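Local coordinates for protein tryptophan--tRNA ligase (Aeropyrum pernix, PDB 3A04) that catalyses the ATP-dependent attachment of L-tryptophan to tRNA(Trp), releasing AMP and diphosphate, as a class I aminoacyl-tRNA synthetase, at residues A[264-269]-A[276-281]; A[288-293]-A[331-336]; A[304-309]-A[321-326]. All blocks are in the same frame, centred on the assembly; numbering follows the deposited sequence.

Interaction 1 (A[264-269]-A[276-281]); sequences STIFLT and RNKLFR
Lys-278 reaches back from helix 272-280 to Thr-265 and Phe-267, in the loop that follows the KMSKS motif of this class I synthetase. The contact is buried and is carried by one long side chain. The polar part centres on the ammonium group. Lys-278 NZ donates to Thr-265 O at 3.0 Å, meeting it in the carbonyl plane with a C=O...N angle of 156°. The same nitrogen forms a salt bridge to Asp-270 OD2 and a weak hydrogen bond to Pro-262 O, so its charge is answered in a place with little access to solvent. Asp-270 OD2 also accepts from the backbone N of Phe-267, tying the loop to the same carboxylate. A lysine suits this place because its long chain spans the gap and ends in a charge that Asp-270 OD2 can pair with: Lys-278 CG lies anti to the carbonyl carbon (chi1 -66°), and the chain beyond it is extended, delivering NZ at full length. Cut back to alanine, the side chain would lose NZ and its methylenes, which would probably leave the Thr-265 carbonyl without this donor, Asp-270 without its positive mate and a gap beside Ile-266. The aromatic part involves Phe-267. Its CD2 comes to 3.4 Å from Lys-278 NZ, which stands obliquely to the ring, while Thr-265 O sits 4.0 Å above the ring plane, over its centre. The apolar part belongs to Ile-266, whose side chain runs alongside that of Lys-278 in the opposite direction. Isoleucine suits this position because its longer arm ends in a methyl that can rest against the lysine root: Ile-266 CD1 is 3.7 Å from Lys-278 CB, and the same methyl lies 4.1 Å from the backbone N of Leu-279.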
# COMPACT_ATOMS: atom_id res chain seq x y z
N SER A 264 32.96 0.47 -15.35
CA SER A 264 33.40 1.34 -14.32
C SER A 264 32.98 0.94 -12.92
O SER A 264 33.12 1.72 -11.96
CB SER A 264 32.97 2.76 -14.64
OG SER A 264 33.59 3.13 -15.86
N THR A 265 32.52 -0.31 -12.81
CA THR A 265 32.24 -0.94 -11.53
C THR A 265 32.86 -2.35 -11.51
O THR A 265 32.50 -3.18 -12.35
CB THR A 265 30.67 -1.04 -11.27
OG1 THR A 265 30.05 -1.67 -12.40
CG2 THR A 265 30.05 0.37 -11.30
N ILE A 266 33.68 -2.63 -10.52
CA ILE A 266 34.04 -4.02 -10.18
C ILE A 266 32.94 -4.76 -9.45
O ILE A 266 32.49 -4.33 -8.39
CB ILE A 266 35.24 -4.09 -9.23
CG1 ILE A 266 36.37 -3.12 -9.67
CG2 ILE A 266 35.60 -5.61 -8.91
CD1 ILE A 266 37.16 -3.48 -10.85
N PHE A 267 32.48 -5.89 -10.01
CA PHE A 267 31.50 -6.68 -9.30
C PHE A 267 32.20 -7.63 -8.37
O PHE A 267 33.32 -8.17 -8.67
CB PHE A 267 30.60 -7.41 -10.33
CG PHE A 267 29.86 -6.44 -11.20
CD1 PHE A 267 28.99 -5.51 -10.63
CD2 PHE A 267 30.03 -6.43 -12.58
CE1 PHE A 267 28.30 -4.56 -11.42
CE2 PHE A 267 29.32 -5.51 -13.41
CZ PHE A 267 28.48 -4.58 -12.84
N LEU A 268 31.60 -7.90 -7.22
CA LEU A 268 32.23 -8.86 -6.28
C LEU A 268 32.39 -10.28 -6.85
O LEU A 268 33.19 -11.08 -6.33
CB LEU A 268 31.52 -8.87 -4.94
CG LEU A 268 32.29 -7.74 -4.18
CD1 LEU A 268 31.85 -6.37 -4.65
CD2 LEU A 268 32.25 -7.84 -2.72
N THR A 269 31.62 -10.57 -7.88
CA THR A 269 31.73 -11.91 -8.54
C THR A 269 32.65 -11.93 -9.78
O THR A 269 32.78 -12.98 -10.44
CB THR A 269 30.29 -12.45 -8.96
OG1 THR A 269 29.70 -11.47 -9.81
CG2 THR A 269 29.44 -12.66 -7.72
N ARG A 276 40.80 -7.36 -12.99
CA ARG A 276 42.11 -6.72 -13.20
C ARG A 276 42.02 -5.80 -14.38
O ARG A 276 42.50 -4.70 -14.33
CB ARG A 276 43.20 -7.75 -13.43
CG ARG A 276 44.60 -7.16 -13.54
CD ARG A 276 45.72 -8.26 -13.27
NE ARG A 276 47.07 -7.62 -13.26
CZ ARG A 276 47.70 -7.25 -14.38
NH1 ARG A 276 47.09 -7.42 -15.56
NH2 ARG A 276 48.94 -6.72 -14.33
N ASN A 277 41.41 -6.25 -15.45
CA ASN A 277 41.35 -5.38 -16.59
C ASN A 277 40.52 -4.14 -16.36
O ASN A 277 40.87 -3.06 -16.81
CB ASN A 277 40.77 -6.15 -17.78
CG ASN A 277 41.77 -7.16 -18.35
OD1 ASN A 277 42.97 -7.07 -18.11
ND2 ASN A 277 41.25 -8.15 -19.07
N LYS A 278 39.39 -4.28 -15.67
CA LYS A 278 38.63 -3.08 -15.32
C LYS A 278 39.47 -2.16 -14.48
O LYS A 278 39.43 -0.92 -14.67
CB LYS A 278 37.37 -3.48 -14.51
CG LYS A 278 36.38 -4.26 -15.30
CD LYS A 278 35.08 -4.46 -14.42
CE LYS A 278 33.94 -5.04 -15.27
NZ LYS A 278 32.86 -5.50 -14.29
N LEU A 279 40.18 -2.71 -13.49
CA LEU A 279 41.04 -1.82 -12.69
C LEU A 279 42.11 -1.13 -13.56
O LEU A 279 42.44 0.07 -13.38
CB LEU A 279 41.75 -2.62 -11.57
CG LEU A 279 42.50 -1.81 -10.49
CD1 LEU A 279 41.56 -0.84 -9.79
CD2 LEU A 279 42.96 -2.74 -9.37
N PHE A 280 42.71 -1.90 -14.48
CA PHE A 280 43.78 -1.30 -15.28
C PHE A 280 43.31 -0.25 -16.30
O PHE A 280 44.08 0.63 -16.72
CB PHE A 280 44.68 -2.37 -15.94
CG PHE A 280 45.86 -2.73 -15.05
CD1 PHE A 280 45.69 -3.58 -13.97
CD2 PHE A 280 47.12 -2.19 -15.28
CE1 PHE A 280 46.78 -3.93 -13.10
CE2 PHE A 280 48.23 -2.53 -14.42
CZ PHE A 280 48.03 -3.42 -13.34
N ARG A 281 42.04 -0.30 -16.62
CA ARG A 281 41.43 0.70 -17.44
C ARG A 281 40.91 1.90 -16.72
O ARG A 281 40.40 2.81 -17.36
CB ARG A 281 40.28 0.06 -18.24
CG ARG A 281 40.91 -0.74 -19.35
CD ARG A 281 39.93 -1.71 -19.95
NE ARG A 281 40.70 -2.67 -20.73
CZ ARG A 281 40.24 -3.87 -21.07
NH1 ARG A 281 39.01 -4.24 -20.69
NH2 ARG A 281 41.01 -4.70 -21.77

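Interaction 2 (A[288-293]-A[331-336]); sequences ATAEEQ and KILCGE. With SF4 (iron/sulfur cluster), chain B.
Ile-332 turns its carbonyl to Gln-293 and its side chain to the iron-sulfur cluster. Gln-293 NE2 donates to Ile-332 O at 3.0 Å, nearly along the C=O axis (161°), and the acceptor lies close to the plane of the amide. Gln-293 CG is anti to the backbone N (chi1 171°) and the chain bends at chi2, which carries the amide across to this oxygen. On the cluster side, Ile-332 CG2 packs 3.7 Å from S4, an apolar surface suited to a sulfide. Leu-333, next, sits at the N-cap of helix 334-364 and splits its two methyls between neighbours on helix 290-296. Its CD1 meets Ala-290 CB at 3.7 Å, where a small residue lets the backbones come close, and its CD2 lies 3.4 Å from Gln-293 CG. The backbone N of Leu-333 donates to Glu-336 OE2, from above the carboxylate plane; leucine cannot return the bond, so just one half of a capping box is made. Cys-334, in the first turn, binds the iron FE3 through SG at 2.3 Å. Cys-303, Cys-327 and Cys-337 belong to the same pocket, consistent with a four-cysteine site. A neutral amide, with NE2 only 3.8 Å from S4, would add some positive potential beside the electron-rich cluster without introducing a full charge.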
# COMPACT_ATOMS: atom_id res chain seq x y z
N ALA A 288 50.71 13.08 -18.91
CA ALA A 288 51.04 12.75 -20.29
C ALA A 288 51.85 11.48 -20.42
O ALA A 288 51.50 10.57 -21.19
CB ALA A 288 51.77 13.94 -20.96
N THR A 289 52.94 11.42 -19.64
CA THR A 289 53.97 10.38 -19.81
C THR A 289 54.75 10.15 -18.53
O THR A 289 54.81 11.03 -17.64
CB THR A 289 55.05 10.82 -20.85
OG1 THR A 289 55.46 12.17 -20.55
CG2 THR A 289 54.52 10.72 -22.31
N ALA A 290 55.41 8.98 -18.48
CA ALA A 290 56.30 8.60 -17.38
C ALA A 290 57.14 9.81 -16.99
O ALA A 290 57.19 10.21 -15.83
CB ALA A 290 57.20 7.43 -17.81
N GLU A 291 57.74 10.39 -18.01
CA GLU A 291 58.61 11.57 -17.91
C GLU A 291 57.99 12.75 -17.12
O GLU A 291 58.57 13.23 -16.14
CB GLU A 291 59.07 11.94 -19.34
CG GLU A 291 60.37 12.71 -19.42
CD GLU A 291 60.16 14.24 -19.42
OE1 GLU A 291 58.99 14.70 -19.39
OE2 GLU A 291 61.18 14.98 -19.46
N GLU A 292 56.80 13.20 -17.54
CA GLU A 292 56.12 14.37 -16.92
C GLU A 292 55.58 14.05 -15.48
O GLU A 292 55.54 14.93 -14.59
CB GLU A 292 55.00 14.87 -17.87
CG GLU A 292 54.89 16.43 -18.07
CD GLU A 292 54.24 17.20 -16.89
OE1 GLU A 292 53.13 16.83 -16.43
OE2 GLU A 292 54.83 18.22 -16.43
N GLN A 293 55.17 12.79 -15.28
CA GLN A 293 54.72 12.32 -13.97
C GLN A 293 55.85 12.42 -12.94
O GLN A 293 55.62 12.89 -11.83
CB GLN A 293 54.17 10.88 -14.06
CG GLN A 293 53.85 10.18 -12.69
CD GLN A 293 52.45 10.45 -12.13
OE1 GLN A 293 51.62 11.13 -12.75
NE2 GLN A 293 52.19 9.93 -10.93
N LYS A 331 57.15 9.93 -6.97
CA LYS A 331 57.85 8.64 -6.74
C LYS A 331 57.18 7.38 -7.33
O LYS A 331 57.70 6.28 -7.19
CB LYS A 331 58.12 8.43 -5.22
CG LYS A 331 59.14 9.37 -4.58
CD LYS A 331 58.72 9.74 -3.14
CE LYS A 331 59.90 10.25 -2.27
NZ LYS A 331 60.75 9.10 -1.74
N ILE A 332 56.02 7.54 -7.97
CA ILE A 332 55.29 6.38 -8.41
C ILE A 332 54.53 6.69 -9.70
O ILE A 332 53.96 7.77 -9.83
CB ILE A 332 54.33 5.82 -7.26
CG1 ILE A 332 53.79 4.43 -7.62
CG2 ILE A 332 53.16 6.79 -6.93
CD1 ILE A 332 52.88 3.86 -6.54
N LEU A 333 54.54 5.74 -10.62
CA LEU A 333 53.78 5.83 -11.86
C LEU A 333 52.48 5.02 -11.74
O LEU A 333 52.40 4.07 -10.94
CB LEU A 333 54.63 5.30 -13.03
CG LEU A 333 55.98 6.02 -13.34
CD1 LEU A 333 56.56 5.51 -14.67
CD2 LEU A 333 55.85 7.52 -13.32
N CYS A 334 51.50 5.35 -12.58
CA CYS A 334 50.16 4.74 -12.52
C CYS A 334 50.15 3.24 -12.79
O CYS A 334 49.34 2.50 -12.23
CB CYS A 334 49.22 5.47 -13.49
SG CYS A 334 48.88 7.19 -12.94
N GLY A 335 51.04 2.78 -13.67
CA GLY A 335 51.14 1.36 -13.94
C GLY A 335 51.48 0.60 -12.66
O GLY A 335 50.89 -0.45 -12.37
N GLU A 336 52.43 1.11 -11.87
CA GLU A 336 52.81 0.34 -10.68
C GLU A 336 51.77 0.52 -9.57
O GLU A 336 51.53 -0.40 -8.79
CB GLU A 336 54.19 0.72 -10.14
CG GLU A 336 54.49 2.18 -10.09
CD GLU A 336 55.99 2.46 -9.79
OE1 GLU A 336 56.50 1.95 -8.72
OE2 GLU A 336 56.62 3.19 -10.64
FE1 SF4 B . 48.36 6.05 -8.30
FE2 SF4 B . 48.81 8.76 -8.39
FE3 SF4 B . 48.51 7.31 -10.71
FE4 SF4 B . 46.37 7.59 -9.03
S1 SF4 B . 47.54 9.32 -10.17
S2 SF4 B . 47.02 5.68 -10.06
S3 SF4 B . 47.31 7.62 -7.00
S4 SF4 B . 50.26 7.17 -9.19

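Interaction 3 (A[304-309]-A[321-326]); sequences SVYHMD and KHIYTS. With CD (cadmium ion), chain D.
Tyr-306 reaches across to Tyr-324 and Ile-323 where helices 304-313 and 317-328 pair as an antiparallel helical hairpin. Val-305 and Tyr-306 also line the pocket of the iron-sulfur cluster, so the hairpin forms part of its wall. The two short segments run at 158° to each other, with their axes 10.7 Å apart, a spacing that large side chains can bridge. The tight part is aromatic. Tyr-306 CG stands anti to the backbone N (chi1 179°), which sends the ring across the groove, where Tyr-306 CZ comes to 3.8 Å from Tyr-324 CD1. The ring planes meet obliquely, at 48°. Tyrosine suits this place because its hydroxyl passes over Tyr-324 CB and goes on to bond Pro-8 O, while Tyr-324 OH bonds Glu-301. Ile-323 CG2 lies at the edge of the Tyr-306 ring, 4.0 Å from Tyr-306 CD1.

Farther along, the contact loosens: Asp-309 OD2 merely approaches Ile-323 CG1, at 4.1 Å, and no hydrogen bond links the segments. The outer side of helix 317-328 carries the exposed Lys-321, His-322 and Thr-325, and Thr-325 OG1 turns back to Lys-321 O. His-307 points elsewhere: its ND1 bonds Cys-303 O, and its NE2 binds a cadmium ion at 2.5 Å, a metal that also binds the oxygen of water 1 at 2.0 Å and that of water 2 at 2.6 Å.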
# COMPACT_ATOMS: atom_id res chain seq x y z
N SER A 304 40.59 7.54 -9.63
CA SER A 304 39.66 6.49 -9.16
C SER A 304 40.44 5.25 -8.60
O SER A 304 39.89 4.44 -7.88
CB SER A 304 38.73 6.12 -10.31
OG SER A 304 39.43 5.31 -11.22
N VAL A 305 41.74 5.14 -8.89
CA VAL A 305 42.56 4.05 -8.29
C VAL A 305 42.82 4.38 -6.83
O VAL A 305 42.60 3.55 -5.92
CB VAL A 305 43.91 3.89 -9.03
CG1 VAL A 305 44.81 2.83 -8.26
CG2 VAL A 305 43.65 3.48 -10.50
N TYR A 306 43.21 5.62 -6.60
CA TYR A 306 43.46 6.10 -5.27
C TYR A 306 42.17 6.03 -4.44
O TYR A 306 42.20 5.65 -3.26
CB TYR A 306 44.01 7.55 -5.29
CG TYR A 306 44.24 8.07 -3.88
CD1 TYR A 306 45.26 7.54 -3.08
CD2 TYR A 306 43.37 9.02 -3.30
CE1 TYR A 306 45.43 7.97 -1.70
CE2 TYR A 306 43.53 9.45 -1.94
CZ TYR A 306 44.57 8.93 -1.17
OH TYR A 306 44.75 9.38 0.14
N HIS A 307 41.03 6.40 -5.02
CA HIS A 307 39.77 6.21 -4.26
C HIS A 307 39.40 4.75 -3.97
O HIS A 307 38.87 4.46 -2.94
CB HIS A 307 38.64 6.99 -4.94
CG HIS A 307 38.79 8.45 -4.76
ND1 HIS A 307 39.54 9.23 -5.63
CD2 HIS A 307 38.39 9.28 -3.76
CE1 HIS A 307 39.51 10.49 -5.21
NE2 HIS A 307 38.84 10.54 -4.08
N MET A 308 39.71 3.83 -4.87
CA MET A 308 39.56 2.41 -4.55
C MET A 308 40.44 2.06 -3.32
O MET A 308 40.02 1.33 -2.43
CB MET A 308 40.03 1.52 -5.73
CG MET A 308 38.96 1.30 -6.81
SD MET A 308 37.55 0.30 -6.27
CE MET A 308 38.17 -1.37 -6.07
N ASP A 309 41.70 2.51 -3.30
CA ASP A 309 42.56 2.29 -2.10
C ASP A 309 41.98 2.91 -0.84
O ASP A 309 41.93 2.31 0.21
CB ASP A 309 43.96 2.92 -2.33
CG ASP A 309 44.79 2.14 -3.35
OD1 ASP A 309 44.52 0.94 -3.53
OD2 ASP A 309 45.68 2.73 -3.98
N LYS A 321 48.20 6.55 3.01
CA LYS A 321 49.04 7.80 3.05
C LYS A 321 50.32 7.71 2.19
O LYS A 321 50.67 8.63 1.45
CB LYS A 321 49.44 8.17 4.50
CG LYS A 321 48.27 8.43 5.48
CD LYS A 321 48.74 9.06 6.86
CE LYS A 321 49.35 8.04 7.87
NZ LYS A 321 50.90 7.95 7.94
N HIS A 322 50.99 6.56 2.24
CA HIS A 322 52.20 6.39 1.46
C HIS A 322 51.88 6.43 -0.00
O HIS A 322 52.65 7.01 -0.79
CB HIS A 322 52.87 5.06 1.81
CG HIS A 322 54.14 4.82 1.04
ND1 HIS A 322 55.37 5.33 1.43
CD2 HIS A 322 54.37 4.09 -0.08
CE1 HIS A 322 56.30 4.93 0.57
NE2 HIS A 322 55.72 4.18 -0.35
N ILE A 323 50.75 5.84 -0.42
CA ILE A 323 50.41 5.99 -1.82
C ILE A 323 50.24 7.47 -2.19
O ILE A 323 50.69 7.90 -3.25
CB ILE A 323 49.10 5.23 -2.28
CG1 ILE A 323 49.28 3.71 -2.22
CG2 ILE A 323 48.74 5.69 -3.73
CD1 ILE A 323 50.50 3.16 -3.02
N TYR A 324 49.50 8.21 -1.35
CA TYR A 324 49.20 9.61 -1.64
C TYR A 324 50.50 10.44 -1.76
O TYR A 324 50.71 11.19 -2.72
CB TYR A 324 48.31 10.17 -0.52
CG TYR A 324 47.93 11.61 -0.71
CD1 TYR A 324 46.86 11.95 -1.53
CD2 TYR A 324 48.64 12.64 -0.07
CE1 TYR A 324 46.46 13.26 -1.73
CE2 TYR A 324 48.25 13.99 -0.25
CZ TYR A 324 47.16 14.29 -1.09
OH TYR A 324 46.76 15.58 -1.33
N THR A 325 51.34 10.30 -0.72
CA THR A 325 52.63 10.99 -0.59
C THR A 325 53.49 10.68 -1.83
O THR A 325 53.85 11.59 -2.57
CB THR A 325 53.29 10.54 0.75
OG1 THR A 325 52.55 11.10 1.85
CG2 THR A 325 54.81 10.88 0.85
N SER A 326 53.74 9.40 -2.07
CA SER A 326 54.54 8.96 -3.23
C SER A 326 54.06 9.50 -4.56
O SER A 326 54.87 10.03 -5.34
CB SER A 326 54.71 7.43 -3.26
OG SER A 326 55.11 6.98 -1.97
CD CD D . 37.93 12.39 -2.69
O HOH W 1 36.23 12.31 -3.78
O HOH W 2 37.27 11.07 -0.50

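Overall arrangement
Interactions 2 and 3 both border the iron-sulfur cluster: Gln-293, Ile-332 and Cys-334 of interaction 2 and Val-305 and Tyr-306 of interaction 3 belong to its pocket. Their centres are 14 Å apart, and they meet where Lys-331 N lies 2.8 Å from Ser-326 O, a probable hydrogen bond across the turn between helices 317-328 and 334-364. Interaction 1 stands about 17 Å from interaction 3 and 21 Å from interaction 2, centre to centre, and touches the latter by packing of Phe-280 on Gly-335. Its loop follows the KMSKS motif, and Phe-267 touches Lys-82 and His-84 of the HIGH region; it thus sits between these class I ATP-binding signatures and the helices that hold the cluster.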